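Alpha-galactosidase (Umbelopsis vinacea, PDB 3A5V) catalyses the hydrolysis of terminal alpha-galactosyl residues from galactose-containing sugars, as a tetrameric glycoside hydrolase of family 27. Local coordinates at residues S37-Y45 and I284-A292; S137-Y147 and L165-F176. One frame throughout, in Å; residues are numbered along the deposited sequence.

Overall arrangement
Both contacts belong to the eight-stranded beta/alpha barrel, on opposite sides of the chain's centre; their centres are about 32 Å apart and their nearest atoms about 17 Å. Contact 1 joins the end of helix 25-38 and the short helix 40-43 to the turn between helices 279-285 and 288-294; contact 2 ties together parts only 18 residues apart at their closest ends and faces other subunits of the tetramer. A bound Tris molecule about 5 Å from the side chain of Cys166 lies just past strand 162-165, consistent with the usual active-site end of such barrels. The side chain of Met286 is about 4 Å from a bound polyether; both molecules probably come from the crystallisation liquor.

Contact 1: residues S37-Y45 and I284-A292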
loop_
_atom_site.group_PDB
_atom_site.type_symbol
_atom_site.label_atom_id
_atom_site.label_comp_id
_atom_site.label_asym_id
_atom_site.label_seq_id
_atom_site.Cartn_x
_atom_site.Cartn_y
_atom_site.Cartn_z
ATOM N N SER A 37 12.416 36.191 -30.251
ATOM C CA SER A 37 13.479 37.203 -30.408
ATOM C C SER A 37 14.742 36.912 -29.592
ATOM O O SER A 37 15.862 37.226 -30.031
ATOM C CB SER A 37 12.959 38.608 -30.073
ATOM O OG SER A 37 12.593 38.739 -28.708
ATOM N N SER A 38 14.566 36.305 -28.422
ATOM C CA SER A 38 15.701 35.997 -27.546
ATOM C C SER A 38 16.567 34.864 -28.074
ATOM O O SER A 38 17.675 34.664 -27.581
ATOM C CB SER A 38 15.205 35.601 -26.153
ATOM O OG SER A 38 14.448 34.402 -26.235
ATOM N N GLY A 39 16.052 34.090 -29.024
ATOM C CA GLY A 39 16.770 32.910 -29.516
ATOM C C GLY A 39 16.274 31.581 -28.944
ATOM O O GLY A 39 16.701 30.514 -29.396
ATOM N N LEU A 40 15.383 31.637 -27.956
ATOM C CA LEU A 40 14.852 30.420 -27.329
ATOM C C LEU A 40 14.134 29.526 -28.331
ATOM O O LEU A 40 14.308 28.310 -28.308
ATOM C CB LEU A 40 13.925 30.764 -26.143
ATOM C CG LEU A 40 14.619 31.337 -24.889
ATOM C CD1 LEU A 40 13.611 31.808 -23.860
ATOM C CD2 LEU A 40 15.594 30.332 -24.238
ATOM N N LYS A 41 13.335 30.128 -29.218
ATOM C CA LYS A 41 12.680 29.358 -30.258
ATOM C C LYS A 41 13.660 28.498 -31.066
ATOM O O LYS A 41 13.449 27.284 -31.236
ATOM C CB LYS A 41 11.873 30.265 -31.209
ATOM C CG LYS A 41 11.319 29.476 -32.403
ATOM C CD LYS A 41 10.542 30.384 -33.373
ATOM C CE LYS A 41 11.465 31.315 -34.117
ATOM N NZ LYS A 41 10.729 31.855 -35.316
ATOM N N ASP A 42 14.721 29.121 -31.573
ATOM C CA ASP A 42 15.662 28.408 -32.421
ATOM C C ASP A 42 16.520 27.403 -31.644
ATOM O O ASP A 42 17.078 26.486 -32.239
ATOM C CB ASP A 42 16.537 29.386 -33.201
ATOM C CG ASP A 42 15.731 30.206 -34.221
ATOM O OD1 ASP A 42 14.802 29.666 -34.853
ATOM O OD2 ASP A 42 16.033 31.395 -34.365
ATOM N N LEU A 43 16.620 27.576 -30.324
ATOM C CA LEU A 43 17.269 26.564 -29.472
ATOM C C LEU A 43 16.421 25.294 -29.310
ATOM O O LEU A 43 16.941 24.235 -28.953
ATOM C CB LEU A 43 17.633 27.157 -28.111
ATOM C CG LEU A 43 18.783 28.174 -28.142
ATOM C CD1 LEU A 43 18.754 29.053 -26.898
ATOM C CD2 LEU A 43 20.141 27.505 -28.282
ATOM N N GLY A 44 15.119 25.403 -29.579
ATOM C CA GLY A 44 14.211 24.256 -29.487
ATOM C C GLY A 44 12.963 24.488 -28.660
ATOM O O GLY A 44 12.046 23.677 -28.719
ATOM N N TYR A 45 12.914 25.584 -27.888
ATOM C CA TYR A 45 11.753 25.855 -27.028
ATOM C C TYR A 45 10.635 26.465 -27.875
ATOM O O TYR A 45 10.541 27.697 -28.011
ATOM C CB TYR A 45 12.089 26.826 -25.892
ATOM C CG TYR A 45 13.257 26.457 -24.984
ATOM C CD1 TYR A 45 14.557 26.863 -25.292
ATOM C CD2 TYR A 45 13.041 25.773 -23.782
ATOM C CE1 TYR A 45 15.637 26.575 -24.434
ATOM C CE2 TYR A 45 14.120 25.462 -22.910
ATOM C CZ TYR A 45 15.399 25.873 -23.238
ATOM O OH TYR A 45 16.453 25.587 -22.390
ATOM N N ILE A 284 22.385 29.141 -18.216
ATOM C CA ILE A 284 21.778 27.836 -17.871
ATOM C C ILE A 284 20.827 27.287 -18.960
ATOM O O ILE A 284 20.845 26.093 -19.282
ATOM C CB ILE A 284 21.039 27.887 -16.489
ATOM C CG1 ILE A 284 21.975 28.368 -15.349
ATOM C CG2 ILE A 284 20.373 26.506 -16.147
ATOM C CD1 ILE A 284 23.264 27.506 -15.129
ATOM N N ILE A 285 19.999 28.151 -19.541
ATOM C CA ILE A 285 18.944 27.650 -20.437
ATOM C C ILE A 285 19.285 27.738 -21.934
ATOM O O ILE A 285 18.514 27.254 -22.770
ATOM C CB ILE A 285 17.556 28.281 -20.138
ATOM C CG1 ILE A 285 17.504 29.763 -20.574
ATOM C CG2 ILE A 285 17.171 28.066 -18.624
ATOM C CD1 ILE A 285 16.116 30.422 -20.421
ATOM N N MET A 286 20.411 28.367 -22.278
ATOM C CA MET A 286 20.732 28.550 -23.702
ATOM C C MET A 286 22.027 27.881 -24.121
ATOM O O MET A 286 22.690 28.332 -25.064
ATOM C CB MET A 286 20.763 30.044 -24.092
ATOM C CG MET A 286 19.461 30.802 -23.805
ATOM S SD MET A 286 19.597 32.492 -24.470
ATOM C CE MET A 286 17.987 33.172 -24.061
ATOM N N ASN A 287 22.387 26.807 -23.430
ATOM C CA ASN A 287 23.619 26.099 -23.754
ATOM C C ASN A 287 23.278 24.965 -24.716
ATOM O O ASN A 287 22.685 23.967 -24.313
ATOM C CB ASN A 287 24.285 25.580 -22.465
ATOM C CG ASN A 287 25.615 24.864 -22.725
ATOM O OD1 ASN A 287 25.737 24.088 -23.673
ATOM N ND2 ASN A 287 26.609 25.116 -21.868
ATOM N N LYS A 288 23.647 25.120 -25.986
ATOM C CA LYS A 288 23.280 24.140 -27.020
ATOM C C LYS A 288 23.789 22.737 -26.747
ATOM O O LYS A 288 23.158 21.779 -27.159
ATOM C CB LYS A 288 23.772 24.582 -28.421
ATOM C CG LYS A 288 23.125 25.887 -28.920
ATOM C CD LYS A 288 23.765 26.327 -30.253
ATOM C CE LYS A 288 23.293 27.710 -30.653
ATOM N NZ LYS A 288 23.848 28.017 -32.026
ATOM N N GLU A 289 24.950 22.619 -26.096
ATOM C CA GLU A 289 25.557 21.309 -25.843
ATOM C C GLU A 289 24.764 20.537 -24.777
ATOM O O GLU A 289 24.633 19.325 -24.865
ATOM C CB GLU A 289 27.029 21.462 -25.431
ATOM C CG GLU A 289 27.889 22.179 -26.504
ATOM C CD GLU A 289 29.389 22.020 -26.287
ATOM O OE1 GLU A 289 29.822 21.042 -25.644
ATOM O OE2 GLU A 289 30.150 22.885 -26.768
ATOM N N VAL A 290 24.228 21.253 -23.791
ATOM C CA VAL A 290 23.366 20.636 -22.768
ATOM C C VAL A 290 22.004 20.252 -23.374
ATOM O O VAL A 290 21.516 19.144 -23.158
ATOM C CB VAL A 290 23.187 21.551 -21.540
ATOM C CG1 VAL A 290 22.383 20.818 -20.432
ATOM C CG2 VAL A 290 24.553 22.000 -20.998
ATOM N N ILE A 291 21.409 21.158 -24.155
ATOM C CA ILE A 291 20.168 20.851 -24.873
ATOM C C ILE A 291 20.343 19.610 -25.761
ATOM O O ILE A 291 19.473 18.751 -25.799
ATOM C CB ILE A 291 19.658 22.075 -25.695
ATOM C CG1 ILE A 291 19.262 23.223 -24.743
ATOM C CG2 ILE A 291 18.486 21.674 -26.651
ATOM C CD1 ILE A 291 19.130 24.582 -25.436
ATOM N N ALA A 292 21.491 19.509 -26.439
ATOM C CA ALA A 292 21.781 18.339 -27.276
ATOM C C ALA A 292 21.787 17.014 -26.503
ATOM O O ALA A 292 21.562 15.949 -27.082
ATOM C CB ALA A 292 23.120 18.543 -28.012
#
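Tyr45 and Ile285 make the polar link of this contact: Tyr45 OH donates to Ile285 O at 2.7 Å. The donor lies in the carbonyl plane on a lone pair, with a C=O...donor angle of 129°, and Ile285 O sits at the edge of the phenol ring. Tyr258 OH also hydrogen-bonds to Tyr45 OH, so the buried hydroxyl has two partners. A phenylalanine here would probably leave Ile285 O and Tyr258 OH each without this mate.

The apolar contacts centre on Leu43, whose two methyl branches diverge. Leu43 CD1 meets Met286 CB at 3.6 Å, whereas CD2 presses on Lys288 CG at 3.5 Å, tighter than usual van der Waals contact. With CG anti to its carbonyl carbon (chi1 -57°) and an extended chain beyond, Met286 crosses Leu40 and Leu43 at about a right angle; its CE methyl reaches Leu40 CD2 at 3.7 Å and Ser38 O at 3.8 Å. Leu40 CD2 also touches Ile285 CD1 at 3.9 Å. One helical turn on from Lys288, Ile291 CD1 touches both Leu43 CB, at 4.0 Å, and Tyr45 CE1.

Turns and caps flank these groups. Gly44 ends the short, weakly bonded helix 40-43 in a Schellman motif, immediately before Tyr45. Across the contact, Asn287 caps helix 288-294: its OD1 accepts from Val290 N at 3.2 Å, the donor standing 52° out of the carbonyl plane.

Around the contact, Leu270 of strand 268-270 touches Leu40, Tyr45 and Ile285, while Met11 of strand 11-14 touches Tyr45 and Ile291. Tyr258 of helix 251-263 lies against Ile291, and Asn287 ND2 bonds to Leu363 O, joining the barrel to the C-terminal beta sandwich.

Contact 2: residues S137-Y147 and L165-F176; sequences SGTPKLSYDRY and LCNWGEDGPWNF
The Phe176 ring is packed on both faces: Pro140 O and Tyr144 N lie over one, Pro173 CA 3.5 Å above the plane of the other, and Asn167 ND2 and Glu170 O stand at the edge. Its CG, set between backbone N and carbonyl carbon, brings CZ to Ser143 CB at 3.7 Å. Phe176 O in turn lies at the Tyr144 ring edge, 3.1 Å from CD2. Leu165 CG makes a CH-pi contact over one face of Tyr147, 4.1 Å from the ring centroid and 26° off the normal; Tyr147 OH bonds to Asp129 O.

Helix 140-156 is the crossover between parallel strands 125-129 and 162-165, a beta-alpha-beta unit of the barrel, and the loop leaving the second strand folds back over the helix's amino-terminal end. There Asp171 OD2 accepts from Ser143 OG (2.5 Å) on its anti lone pair and from Gly138 N (2.8 Å) on the syn side, with a nearly straight N-H...O angle of 169°. Ser137 OG donates to Glu170 OE2 at 2.8 Å, 43° out of the carboxylate plane. A water joins Ser143 OG, Asn167 ND2 and Glu170 OE1, and weakly Arg146 NH2. Tyr144 OH hydrogen-bonds to Gln134 of a neighbouring subunit.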
loop_
_atom_site.group_PDB
_atom_site.type_symbol
_atom_site.label_atom_id
_atom_site.label_comp_id
_atom_site.label_asym_id
_atom_site.label_seq_id
_atom_site.Cartn_x
_atom_site.Cartn_y
_atom_site.Cartn_z
ATOM N N SER A 137 -9.595 7.171 -9.674
ATOM C CA SER A 137 -8.167 6.889 -9.532
ATOM C C SER A 137 -8.026 5.909 -8.371
ATOM O O SER A 137 -9.020 5.604 -7.705
ATOM C CB SER A 137 -7.391 8.191 -9.240
ATOM O OG SER A 137 -7.553 8.597 -7.883
ATOM N N GLY A 138 -6.809 5.405 -8.143
ATOM C CA GLY A 138 -6.541 4.460 -7.053
ATOM C C GLY A 138 -6.134 3.076 -7.555
ATOM O O GLY A 138 -5.595 2.267 -6.788
ATOM N N THR A 139 -6.449 2.782 -8.818
ATOM C CA THR A 139 -5.866 1.651 -9.534
ATOM C C THR A 139 -5.353 2.177 -10.878
ATOM O O THR A 139 -5.874 3.194 -11.379
ATOM C CB THR A 139 -6.865 0.490 -9.820
ATOM O OG1 THR A 139 -7.856 0.938 -10.757
ATOM C CG2 THR A 139 -7.528 -0.063 -8.510
ATOM N N PRO A 140 -4.343 1.494 -11.468
ATOM C CA PRO A 140 -3.895 1.804 -12.829
ATOM C C PRO A 140 -5.054 1.801 -13.833
ATOM O O PRO A 140 -5.092 2.652 -14.730
ATOM C CB PRO A 140 -2.914 0.662 -13.136
ATOM C CG PRO A 140 -2.343 0.328 -11.791
ATOM C CD PRO A 140 -3.526 0.420 -10.867
ATOM N N LYS A 141 -5.996 0.868 -13.680
ATOM C CA LYS A 141 -7.145 0.780 -14.597
ATOM C C LYS A 141 -8.097 1.977 -14.506
ATOM O O LYS A 141 -8.535 2.502 -15.534
ATOM C CB LYS A 141 -7.926 -0.539 -14.402
ATOM C CG LYS A 141 -9.088 -0.744 -15.438
ATOM C CD LYS A 141 -8.604 -0.766 -16.895
ATOM C CE LYS A 141 -9.737 -1.221 -17.883
ATOM N NZ LYS A 141 -9.490 -0.694 -19.285
ATOM N N LEU A 142 -8.434 2.401 -13.286
ATOM C CA LEU A 142 -9.272 3.610 -13.114
ATOM C C LEU A 142 -8.649 4.859 -13.747
ATOM O O LEU A 142 -9.332 5.630 -14.464
ATOM C CB LEU A 142 -9.598 3.868 -11.627
ATOM C CG LEU A 142 -10.629 2.944 -10.956
ATOM C CD1 LEU A 142 -10.541 3.025 -9.398
ATOM C CD2 LEU A 142 -12.026 3.303 -11.429
ATOM N N SER A 143 -7.368 5.088 -13.463
ATOM C CA SER A 143 -6.695 6.264 -14.008
ATOM C C SER A 143 -6.518 6.123 -15.529
ATOM O O SER A 143 -6.745 7.086 -16.278
ATOM C CB SER A 143 -5.362 6.525 -13.289
ATOM O OG SER A 143 -5.592 6.993 -11.951
ATOM N N TYR A 144 -6.145 4.920 -15.981
ATOM C CA TYR A 144 -6.029 4.649 -17.422
ATOM C C TYR A 144 -7.301 5.006 -18.212
ATOM O O TYR A 144 -7.228 5.700 -19.220
ATOM C CB TYR A 144 -5.662 3.182 -17.677
ATOM C CG TYR A 144 -5.588 2.823 -19.145
ATOM C CD1 TYR A 144 -6.727 2.372 -19.831
ATOM C CD2 TYR A 144 -4.382 2.918 -19.848
ATOM C CE1 TYR A 144 -6.671 2.031 -21.192
ATOM C CE2 TYR A 144 -4.314 2.590 -21.210
ATOM C CZ TYR A 144 -5.469 2.135 -21.864
ATOM O OH TYR A 144 -5.415 1.794 -23.191
ATOM N N ASP A 145 -8.458 4.517 -17.765
ATOM C CA ASP A 145 -9.700 4.736 -18.507
ATOM C C ASP A 145 -10.044 6.227 -18.635
ATOM O O ASP A 145 -10.460 6.677 -19.707
ATOM C CB ASP A 145 -10.862 3.945 -17.887
ATOM C CG ASP A 145 -10.777 2.450 -18.186
ATOM O OD1 ASP A 145 -10.099 2.051 -19.165
ATOM O OD2 ASP A 145 -11.400 1.670 -17.441
ATOM N N ARG A 146 -9.824 6.981 -17.559
ATOM C CA ARG A 146 -10.086 8.424 -17.541
ATOM C C ARG A 146 -9.166 9.190 -18.509
ATOM O O ARG A 146 -9.632 10.092 -19.231
ATOM C CB ARG A 146 -9.961 8.961 -16.102
ATOM C CG ARG A 146 -10.282 10.478 -15.906
ATOM C CD ARG A 146 -10.556 10.813 -14.419
ATOM N NE ARG A 146 -9.544 10.196 -13.561
ATOM C CZ ARG A 146 -8.381 10.755 -13.243
ATOM N NH1 ARG A 146 -8.080 11.995 -13.631
ATOM N NH2 ARG A 146 -7.522 10.080 -12.494
ATOM N N TYR A 147 -7.875 8.836 -18.520
ATOM C CA TYR A 147 -6.908 9.480 -19.429
ATOM C C TYR A 147 -7.024 8.999 -20.874
ATOM O O TYR A 147 -6.768 9.761 -21.803
ATOM C CB TYR A 147 -5.454 9.400 -18.891
ATOM C CG TYR A 147 -5.274 10.396 -17.771
ATOM C CD1 TYR A 147 -5.242 11.763 -18.046
ATOM C CD2 TYR A 147 -5.240 9.990 -16.432
ATOM C CE1 TYR A 147 -5.135 12.708 -17.021
ATOM C CE2 TYR A 147 -5.134 10.937 -15.395
ATOM C CZ TYR A 147 -5.091 12.290 -15.703
ATOM O OH TYR A 147 -5.004 13.247 -14.710
ATOM N N LEU A 165 0.361 14.270 -19.933
ATOM C CA LEU A 165 -0.371 13.928 -18.698
ATOM C C LEU A 165 0.155 14.715 -17.519
ATOM O O LEU A 165 1.370 14.888 -17.358
ATOM C CB LEU A 165 -0.289 12.426 -18.381
ATOM C CG LEU A 165 -1.576 11.641 -18.612
ATOM C CD1 LEU A 165 -2.035 11.747 -20.080
ATOM C CD2 LEU A 165 -1.419 10.202 -18.184
ATOM N N CYS A 166 -0.769 15.164 -16.677
ATOM C CA CYS A 166 -0.419 15.819 -15.428
ATOM C C CYS A 166 -1.212 15.186 -14.260
ATOM O O CYS A 166 -2.083 15.826 -13.667
ATOM C CB CYS A 166 -0.657 17.337 -15.543
ATOM S SG CYS A 166 -0.134 18.306 -14.077
ATOM N N ASN A 167 -0.881 13.929 -13.934
ATOM C CA ASN A 167 -1.512 13.212 -12.818
ATOM C C ASN A 167 -0.527 12.890 -11.675
ATOM O O ASN A 167 -0.831 12.115 -10.781
ATOM C CB ASN A 167 -2.288 11.977 -13.315
ATOM C CG ASN A 167 -1.478 10.668 -13.205
ATOM O OD1 ASN A 167 -0.264 10.633 -13.447
ATOM N ND2 ASN A 167 -2.164 9.598 -12.839
ATOM N N TRP A 168 0.666 13.495 -11.746
ATOM C CA TRP A 168 1.593 13.597 -10.632
ATOM C C TRP A 168 2.159 12.242 -10.190
ATOM O O TRP A 168 2.564 12.093 -9.038
ATOM C CB TRP A 168 0.909 14.248 -9.418
ATOM C CG TRP A 168 -0.101 15.364 -9.704
ATOM C CD1 TRP A 168 0.084 16.484 -10.488
ATOM C CD2 TRP A 168 -1.429 15.457 -9.172
ATOM N NE1 TRP A 168 -1.061 17.260 -10.471
ATOM C CE2 TRP A 168 -1.997 16.663 -9.662
ATOM C CE3 TRP A 168 -2.189 14.645 -8.307
ATOM C CZ2 TRP A 168 -3.295 17.078 -9.320
ATOM C CZ3 TRP A 168 -3.487 15.063 -7.963
ATOM C CH2 TRP A 168 -4.017 16.279 -8.466
ATOM N N GLY A 169 2.149 11.270 -11.095
ATOM C CA GLY A 169 2.630 9.906 -10.810
ATOM C C GLY A 169 1.610 8.953 -10.195
ATOM O O GLY A 169 1.953 7.813 -9.875
ATOM N N GLU A 170 0.359 9.397 -10.039
ATOM C CA GLU A 170 -0.654 8.564 -9.380
ATOM C C GLU A 170 -0.950 7.285 -10.189
ATOM O O GLU A 170 -1.139 7.340 -11.399
ATOM C CB GLU A 170 -1.943 9.349 -9.087
ATOM C CG GLU A 170 -2.952 8.580 -8.203
ATOM C CD GLU A 170 -4.287 9.315 -8.016
ATOM O OE1 GLU A 170 -4.689 10.139 -8.885
ATOM O OE2 GLU A 170 -4.951 9.028 -7.005
ATOM N N ASP A 171 -0.943 6.138 -9.507
ATOM C CA ASP A 171 -1.211 4.832 -10.137
ATOM C C ASP A 171 -0.205 4.399 -11.221
ATOM O O ASP A 171 -0.493 3.477 -11.994
ATOM C CB ASP A 171 -2.650 4.779 -10.708
ATOM C CG ASP A 171 -3.706 5.043 -9.646
ATOM O OD1 ASP A 171 -3.606 4.437 -8.560
ATOM O OD2 ASP A 171 -4.624 5.859 -9.887
ATOM N N GLY A 172 0.952 5.060 -11.278
ATOM C CA GLY A 172 2.054 4.655 -12.173
ATOM C C GLY A 172 1.836 4.871 -13.663
ATOM O O GLY A 172 1.744 3.891 -14.422
ATOM N N PRO A 173 1.784 6.150 -14.104
ATOM C CA PRO A 173 1.592 6.446 -15.537
ATOM C C PRO A 173 2.743 5.932 -16.420
ATOM O O PRO A 173 2.511 5.664 -17.590
ATOM C CB PRO A 173 1.515 7.966 -15.589
ATOM C CG PRO A 173 2.268 8.442 -14.319
ATOM C CD PRO A 173 1.936 7.379 -13.294
ATOM N N TRP A 174 3.947 5.772 -15.855
ATOM C CA TRP A 174 5.085 5.158 -16.573
ATOM C C TRP A 174 4.779 3.724 -17.041
ATOM O O TRP A 174 5.433 3.216 -17.956
ATOM C CB TRP A 174 6.378 5.195 -15.717
ATOM C CG TRP A 174 6.139 4.771 -14.293
ATOM C CD1 TRP A 174 6.084 3.487 -13.810
ATOM C CD2 TRP A 174 5.852 5.633 -13.184
ATOM N NE1 TRP A 174 5.805 3.509 -12.458
ATOM C CE2 TRP A 174 5.658 4.811 -12.052
ATOM C CE3 TRP A 174 5.768 7.032 -13.035
ATOM C CZ2 TRP A 174 5.387 5.337 -10.771
ATOM C CZ3 TRP A 174 5.496 7.560 -11.769
ATOM C CH2 TRP A 174 5.300 6.710 -10.650
ATOM N N ASN A 175 3.795 3.079 -16.399
ATOM C CA ASN A 175 3.258 1.783 -16.839
ATOM C C ASN A 175 2.020 1.950 -17.736
ATOM O O ASN A 175 1.973 1.401 -18.836
ATOM C CB ASN A 175 2.889 0.880 -15.637
ATOM C CG ASN A 175 4.054 0.659 -14.672
ATOM O OD1 ASN A 175 5.190 0.356 -15.078
ATOM N ND2 ASN A 175 3.769 0.795 -13.374
ATOM N N PHE A 176 1.011 2.688 -17.259
ATOM C CA PHE A 176 -0.296 2.684 -17.923
ATOM C C PHE A 176 -0.454 3.647 -19.095
ATOM O O PHE A 176 -1.284 3.419 -19.983
ATOM C CB PHE A 176 -1.483 2.791 -16.928
ATOM C CG PHE A 176 -1.728 4.197 -16.364
ATOM C CD1 PHE A 176 -2.281 5.214 -17.163
ATOM C CD2 PHE A 176 -1.462 4.475 -15.010
ATOM C CE1 PHE A 176 -2.534 6.500 -16.632
ATOM C CE2 PHE A 176 -1.693 5.781 -14.468
ATOM C CZ PHE A 176 -2.230 6.791 -15.297
HETATM O O HOH W 1 -4.808 9.460 -11.632
#